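Local atomic coordinates of CdnC (Chryseobacterium gregarium DSM 19109, PDB entry 7MGV), a protein that probably uses ATP to install omega-ester (macrolactone) rings in a ribosomally made precursor peptide, acting as an ATP-grasp ligase. Residues A[238-243]-A[285-290]; A[294-299]-A[346-351]. All blocks are in the same frame, centred on the assembly; numbering follows the deposited sequence.

Interaction 1 of 2, residues A[238-243]-A[285-290]; sequences ITVVGR and MILELL
V240 sets both of its methyls against the helix segment 285-290. Its CG2 meets CG2 of I286 at 3.5 Å. The same methyl lies 3.7 Å from CD1 of L290. V240 CG1 stands 3.8 Å from CD2 of L290, and these two branched side chains meet tip to tip. V240 CG1 is anti to the backbone N (chi1 -166°), which leaves CG2 beside that N, on the side where I286 sits. Cutting V240 back to an alanine would remove both methyls and would probably open a gap between I286 and L290 under the helix.

I238 crosses I286 obliquely, with 3.9 Å between their CD1 atoms. At the other end, R243 and L287 cross at about a right angle. The R243 chain bends at chi3 (64°), and this lays one face of the guanidinium over CG of L287. NH2 of R243 comes within 3.5 Å of L287 CD1. The other methyl of L287, CD2, rests 3.7 Å from CA of R243. No hydrogen bond joins the two segments. The contact is mainly apolar, with the R243 guanidinium resting on L287 at its margin.

Further out, I286 also packs on F160 and I300. The backbone of V240 is hydrogen-bonded to G298 in the neighbouring strand 297-304. V241 points away from the helix and is covered by helix 332-341. G242 and R243 form the tight turn of the hairpin between strands 234-241 and 244-251. The strand and helix axes pass 10.1 Å apart at -54°. Such a helix laid across an antiparallel sheet, with another helix on the opposite face, fits the C-terminal part of an ATP-grasp fold.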
loop_
_atom_site.group_PDB
_atom_site.type_symbol
_atom_site.label_atom_id
_atom_site.label_comp_id
_atom_site.label_asym_id
_atom_site.label_seq_id
_atom_site.Cartn_x
_atom_site.Cartn_y
_atom_site.Cartn_z
ATOM N N ILE A 238 1.273 15.373 19.048
ATOM C CA ILE A 238 0.525 16.414 18.352
ATOM C C ILE A 238 -0.499 15.737 17.454
ATOM O O ILE A 238 -0.135 15.053 16.489
ATOM C CB ILE A 238 1.442 17.341 17.545
ATOM C CG1 ILE A 238 2.517 17.942 18.452
ATOM C CG2 ILE A 238 0.631 18.437 16.885
ATOM C CD1 ILE A 238 3.683 18.546 17.704
ATOM N N THR A 239 -1.776 15.918 17.772
ATOM C CA THR A 239 -2.873 15.439 16.940
ATOM C C THR A 239 -3.338 16.580 16.047
ATOM O O THR A 239 -3.690 17.657 16.539
ATOM C CB THR A 239 -4.027 14.915 17.793
ATOM O OG1 THR A 239 -3.511 14.099 18.854
ATOM C CG2 THR A 239 -4.983 14.089 16.946
ATOM N N VAL A 240 -3.337 16.347 14.740
ATOM C CA VAL A 240 -3.742 17.342 13.757
ATOM C C VAL A 240 -4.977 16.821 13.045
ATOM O O VAL A 240 -4.943 15.736 12.447
ATOM C CB VAL A 240 -2.621 17.645 12.752
ATOM C CG1 VAL A 240 -2.936 18.916 11.980
ATOM C CG2 VAL A 240 -1.295 17.763 13.472
ATOM N N VAL A 241 -6.062 17.589 13.120
ATOM C CA VAL A 241 -7.305 17.309 12.407
ATOM C C VAL A 241 -7.544 18.499 11.487
ATOM O O VAL A 241 -7.981 19.566 11.937
ATOM C CB VAL A 241 -8.488 17.092 13.356
ATOM C CG1 VAL A 241 -9.728 16.684 12.570
ATOM C CG2 VAL A 241 -8.145 16.048 14.411
ATOM N N GLY A 242 -7.262 18.324 10.199
ATOM C CA GLY A 242 -7.316 19.435 9.272
ATOM C C GLY A 242 -6.269 20.475 9.609
ATOM O O GLY A 242 -5.067 20.219 9.483
ATOM N N ARG A 243 -6.711 21.653 10.045
ATOM C CA ARG A 243 -5.811 22.692 10.525
ATOM C C ARG A 243 -5.921 22.898 12.031
ATOM O O ARG A 243 -5.362 23.864 12.560
ATOM C CB ARG A 243 -6.069 24.004 9.781
ATOM C CG ARG A 243 -6.020 23.860 8.264
ATOM C CD ARG A 243 -5.879 25.205 7.570
ATOM N NE ARG A 243 -4.619 25.870 7.895
ATOM C CZ ARG A 243 -3.460 25.614 7.296
ATOM N NH1 ARG A 243 -3.391 24.701 6.337
ATOM N NH2 ARG A 243 -2.367 26.272 7.658
ATOM N N MET A 285 5.306 24.203 10.693
ATOM C CA MET A 285 5.938 23.079 10.010
ATOM C C MET A 285 5.106 21.804 10.120
ATOM O O MET A 285 5.123 20.976 9.205
ATOM C CB MET A 285 7.349 22.865 10.555
ATOM C CG MET A 285 8.343 23.910 10.063
ATOM S SD MET A 285 10.056 23.522 10.460
ATOM C CE MET A 285 10.038 23.711 12.242
ATOM N N ILE A 286 4.360 21.636 11.215
ATOM C CA ILE A 286 3.451 20.494 11.331
ATOM C C ILE A 286 2.354 20.579 10.272
ATOM O O ILE A 286 2.054 19.602 9.563
ATOM C CB ILE A 286 2.857 20.432 12.749
ATOM C CG1 ILE A 286 3.935 20.079 13.777
ATOM C CG2 ILE A 286 1.718 19.442 12.800
ATOM C CD1 ILE A 286 4.235 18.601 13.876
ATOM N N LEU A 287 1.725 21.753 10.165
ATOM C CA LEU A 287 0.705 21.952 9.140
ATOM C C LEU A 287 1.292 21.768 7.746
ATOM O O LEU A 287 0.635 21.217 6.855
ATOM C CB LEU A 287 0.074 23.336 9.287
ATOM C CG LEU A 287 -0.820 23.523 10.515
ATOM C CD1 LEU A 287 -1.149 24.992 10.724
ATOM C CD2 LEU A 287 -2.092 22.700 10.384
ATOM N N GLU A 288 2.539 22.199 7.544
ATOM C CA GLU A 288 3.185 22.000 6.250
ATOM C C GLU A 288 3.454 20.527 5.971
ATOM O O GLU A 288 3.388 20.098 4.816
ATOM C CB GLU A 288 4.486 22.796 6.184
ATOM C CG GLU A 288 5.145 22.780 4.819
ATOM C CD GLU A 288 6.256 23.800 4.699
ATOM O OE1 GLU A 288 7.021 23.737 3.714
ATOM O OE2 GLU A 288 6.365 24.666 5.593
ATOM N N LEU A 289 3.773 19.742 7.003
ATOM C CA LEU A 289 3.944 18.304 6.818
ATOM C C LEU A 289 2.642 17.664 6.355
ATOM O O LEU A 289 2.621 16.882 5.391
ATOM C CB LEU A 289 4.430 17.668 8.120
ATOM C CG LEU A 289 4.566 16.145 8.169
ATOM C CD1 LEU A 289 5.689 15.670 7.260
ATOM C CD2 LEU A 289 4.798 15.680 9.598
ATOM N N LEU A 290 1.538 18.004 7.025
ATOM C CA LEU A 290 0.246 17.486 6.580
ATOM C C LEU A 290 -0.110 17.987 5.184
ATOM O O LEU A 290 -0.788 17.283 4.427
ATOM C CB LEU A 290 -0.851 17.850 7.579
ATOM C CG LEU A 290 -0.976 16.859 8.738
ATOM C CD1 LEU A 290 -0.212 17.353 9.959
ATOM C CD2 LEU A 290 -2.432 16.588 9.075
#

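Interaction 2 of 2, residues A[294-299]-A[346-351]; sequences HVDYGA and PRRDNR
H294 is the C-prime residue of the Schellman motif that ends helix 280-293, and its ring meets the loop 346-351. NE2 of H294 donates to the backbone O of D349 at 2.8 Å, with an N-H...O angle of 160°. The oxygen lies in the ring plane, but the nitrogen sits well above the carbonyl plane. CG of H294 is anti to the backbone N (chi1 -156°), and this carries the ring out to the loop. CB of R348 lies over one ring face as a CH-pi contact, 4.0 Å from the ring centroid. The ring and the R348 guanidinium are at right angles. Water 1 links the two backbones by donating to O of H294 and to O of R348.

In the Schellman turn V295 N bonds back to L290 O. Two residues after H294 comes D296, just before strand 297-304. Its carboxylate takes both a backbone N-H and a side-chain N-H of R348. OD2 uses its syn lone pair for N of R348 at 2.9 Å. A weaker bond of 3.2 Å runs from that same N to OD1. NH1 of R348 makes a salt bridge to OD1 at 2.8 Å, with OD1 in the guanidinium plane and approached nearly along its C-O bond. Water 2 also donates to OD1 and ties it to O of P346. OD2 has a second partner in the hydroxyl of Y134. These bonds should fix the carboxylate's rotation.

R348 is extended from CG to NE, and V295 O packs 3.2 Å from its CD. NE forms a salt bridge with D291, so the arginine joins the last turn of the helix to D296. ND2 of N350 donates to O of S135, in strand 134-136.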
loop_
_atom_site.group_PDB
_atom_site.type_symbol
_atom_site.label_atom_id
_atom_site.label_comp_id
_atom_site.label_asym_id
_atom_site.label_seq_id
_atom_site.Cartn_x
_atom_site.Cartn_y
_atom_site.Cartn_z
ATOM N N HIS A 294 -0.786 15.751 2.033
ATOM C CA HIS A 294 -2.172 15.943 1.599
ATOM C C HIS A 294 -3.116 14.989 2.331
ATOM O O HIS A 294 -3.948 14.310 1.727
ATOM C CB HIS A 294 -2.313 15.802 0.081
ATOM C CG HIS A 294 -3.500 16.522 -0.480
ATOM N ND1 HIS A 294 -3.626 17.894 -0.436
ATOM C CD2 HIS A 294 -4.619 16.061 -1.090
ATOM C CE1 HIS A 294 -4.769 18.248 -0.998
ATOM N NE2 HIS A 294 -5.390 17.155 -1.403
ATOM N N VAL A 295 -2.971 14.941 3.653
ATOM C CA VAL A 295 -3.884 14.218 4.527
ATOM C C VAL A 295 -4.414 15.200 5.561
ATOM O O VAL A 295 -3.798 16.228 5.852
ATOM C CB VAL A 295 -3.214 13.011 5.215
ATOM C CG1 VAL A 295 -2.637 12.075 4.181
ATOM C CG2 VAL A 295 -2.135 13.479 6.180
ATOM N N ASP A 296 -5.577 14.872 6.120
ATOM C CA ASP A 296 -6.237 15.748 7.078
ATOM C C ASP A 296 -6.216 15.201 8.498
ATOM O O ASP A 296 -6.870 15.768 9.378
ATOM C CB ASP A 296 -7.674 16.020 6.639
ATOM C CG ASP A 296 -7.782 17.224 5.725
ATOM O OD1 ASP A 296 -6.902 18.107 5.803
ATOM O OD2 ASP A 296 -8.744 17.288 4.930
ATOM N N TYR A 297 -5.484 14.118 8.747
ATOM C CA TYR A 297 -5.296 13.618 10.100
ATOM C C TYR A 297 -3.850 13.193 10.286
ATOM O O TYR A 297 -3.242 12.619 9.379
ATOM C CB TYR A 297 -6.217 12.436 10.424
ATOM C CG TYR A 297 -5.999 11.906 11.824
ATOM C CD1 TYR A 297 -6.505 12.580 12.927
ATOM C CD2 TYR A 297 -5.264 10.749 12.044
ATOM C CE1 TYR A 297 -6.299 12.109 14.209
ATOM C CE2 TYR A 297 -5.051 10.271 13.321
ATOM C CZ TYR A 297 -5.572 10.953 14.400
ATOM O OH TYR A 297 -5.364 10.477 15.674
ATOM N N GLY A 298 -3.309 13.474 11.466
ATOM C CA GLY A 298 -1.947 13.081 11.770
ATOM C C GLY A 298 -1.704 13.010 13.257
ATOM O O GLY A 298 -2.282 13.775 14.034
ATOM N N ALA A 299 -0.844 12.075 13.657
ATOM C CA ALA A 299 -0.381 11.954 15.037
ATOM C C ALA A 299 1.142 11.989 15.020
ATOM O O ALA A 299 1.786 10.996 14.663
ATOM C CB ALA A 299 -0.900 10.675 15.690
ATOM N N PRO A 346 -12.085 23.607 7.256
ATOM C CA PRO A 346 -11.228 23.605 6.072
ATOM C C PRO A 346 -10.584 22.240 5.857
ATOM O O PRO A 346 -10.085 21.614 6.795
ATOM C CB PRO A 346 -10.183 24.680 6.374
ATOM C CG PRO A 346 -10.820 25.552 7.405
ATOM C CD PRO A 346 -11.682 24.647 8.229
ATOM N N ARG A 347 -10.601 21.784 4.609
ATOM C CA ARG A 347 -10.088 20.473 4.250
ATOM C C ARG A 347 -8.970 20.595 3.226
ATOM O O ARG A 347 -8.876 21.576 2.483
ATOM C CB ARG A 347 -11.184 19.578 3.660
ATOM C CG ARG A 347 -12.482 19.559 4.426
ATOM C CD ARG A 347 -13.518 18.764 3.656
ATOM N NE ARG A 347 -14.390 18.017 4.550
ATOM C CZ ARG A 347 -15.384 17.235 4.143
ATOM N NH1 ARG A 347 -15.638 17.095 2.849
ATOM N NH2 ARG A 347 -16.123 16.598 5.037
ATOM N N ARG A 348 -8.120 19.571 3.200
ATOM C CA ARG A 348 -7.244 19.316 2.059
ATOM C C ARG A 348 -8.023 18.389 1.138
ATOM O O ARG A 348 -8.013 17.168 1.293
ATOM C CB ARG A 348 -5.917 18.715 2.506
ATOM C CG ARG A 348 -5.068 19.660 3.339
ATOM C CD ARG A 348 -3.985 18.915 4.095
ATOM N NE ARG A 348 -3.234 19.798 4.983
ATOM C CZ ARG A 348 -3.529 19.999 6.263
ATOM N NH1 ARG A 348 -4.563 19.376 6.812
ATOM N NH2 ARG A 348 -2.789 20.822 6.995
ATOM N N ASP A 349 -8.727 18.989 0.179
ATOM C CA ASP A 349 -9.663 18.251 -0.660
ATOM C C ASP A 349 -8.947 17.153 -1.435
ATOM O O ASP A 349 -8.013 17.424 -2.195
ATOM C CB ASP A 349 -10.368 19.210 -1.618
ATOM C CG ASP A 349 -11.586 18.593 -2.272
ATOM O OD1 ASP A 349 -12.451 18.068 -1.541
ATOM O OD2 ASP A 349 -11.681 18.635 -3.516
ATOM N N ASN A 350 -9.390 15.910 -1.238
ATOM C CA ASN A 350 -8.792 14.752 -1.894
ATOM C C ASN A 350 -9.818 13.951 -2.687
ATOM O O ASN A 350 -9.628 12.751 -2.906
ATOM C CB ASN A 350 -8.088 13.856 -0.871
ATOM C CG ASN A 350 -9.029 13.334 0.205
ATOM O OD1 ASN A 350 -10.245 13.511 0.131
ATOM N ND2 ASN A 350 -8.462 12.683 1.215
ATOM N N ARG A 351 -10.907 14.587 -3.113
ATOM C CA ARG A 351 -11.900 13.892 -3.919
ATOM C C ARG A 351 -11.290 13.460 -5.245
ATOM O O ARG A 351 -10.517 14.198 -5.862
ATOM C CB ARG A 351 -13.113 14.789 -4.165
ATOM C CG ARG A 351 -13.932 15.084 -2.918
ATOM C CD ARG A 351 -14.990 16.136 -3.197
ATOM N NE ARG A 351 -14.401 17.382 -3.681
ATOM C CZ ARG A 351 -15.104 18.430 -4.095
ATOM N NH1 ARG A 351 -16.430 18.388 -4.086
ATOM N NH2 ARG A 351 -14.483 19.523 -4.519
HETATM O O HOH W 1 -6.571 14.748 2.263
HETATM O O HOH W 2 -7.191 21.029 6.406
#

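Interactions 1 and 2 are neighbours, with centres about 9 Å apart. G242 and R348 join them. G242 N lies 2.7 Å from D296 O, a probable hydrogen bond between the loop ends of two neighbouring strands. G242 O lies 2.8 Å from R348 NH1, so the hairpin turn is tied to the 346-351 loop. R348 NH2 also makes a weak hydrogen bond to L287 O. Helix 280-293 supplies one side of interaction 1 and runs through H294 into interaction 2. Strands 234-241 and 297-304 are adjacent in one sheet. The same strands carry E235 and I303 of the ADP pocket. The I238 side chain is about 13 Å from the bound ADP.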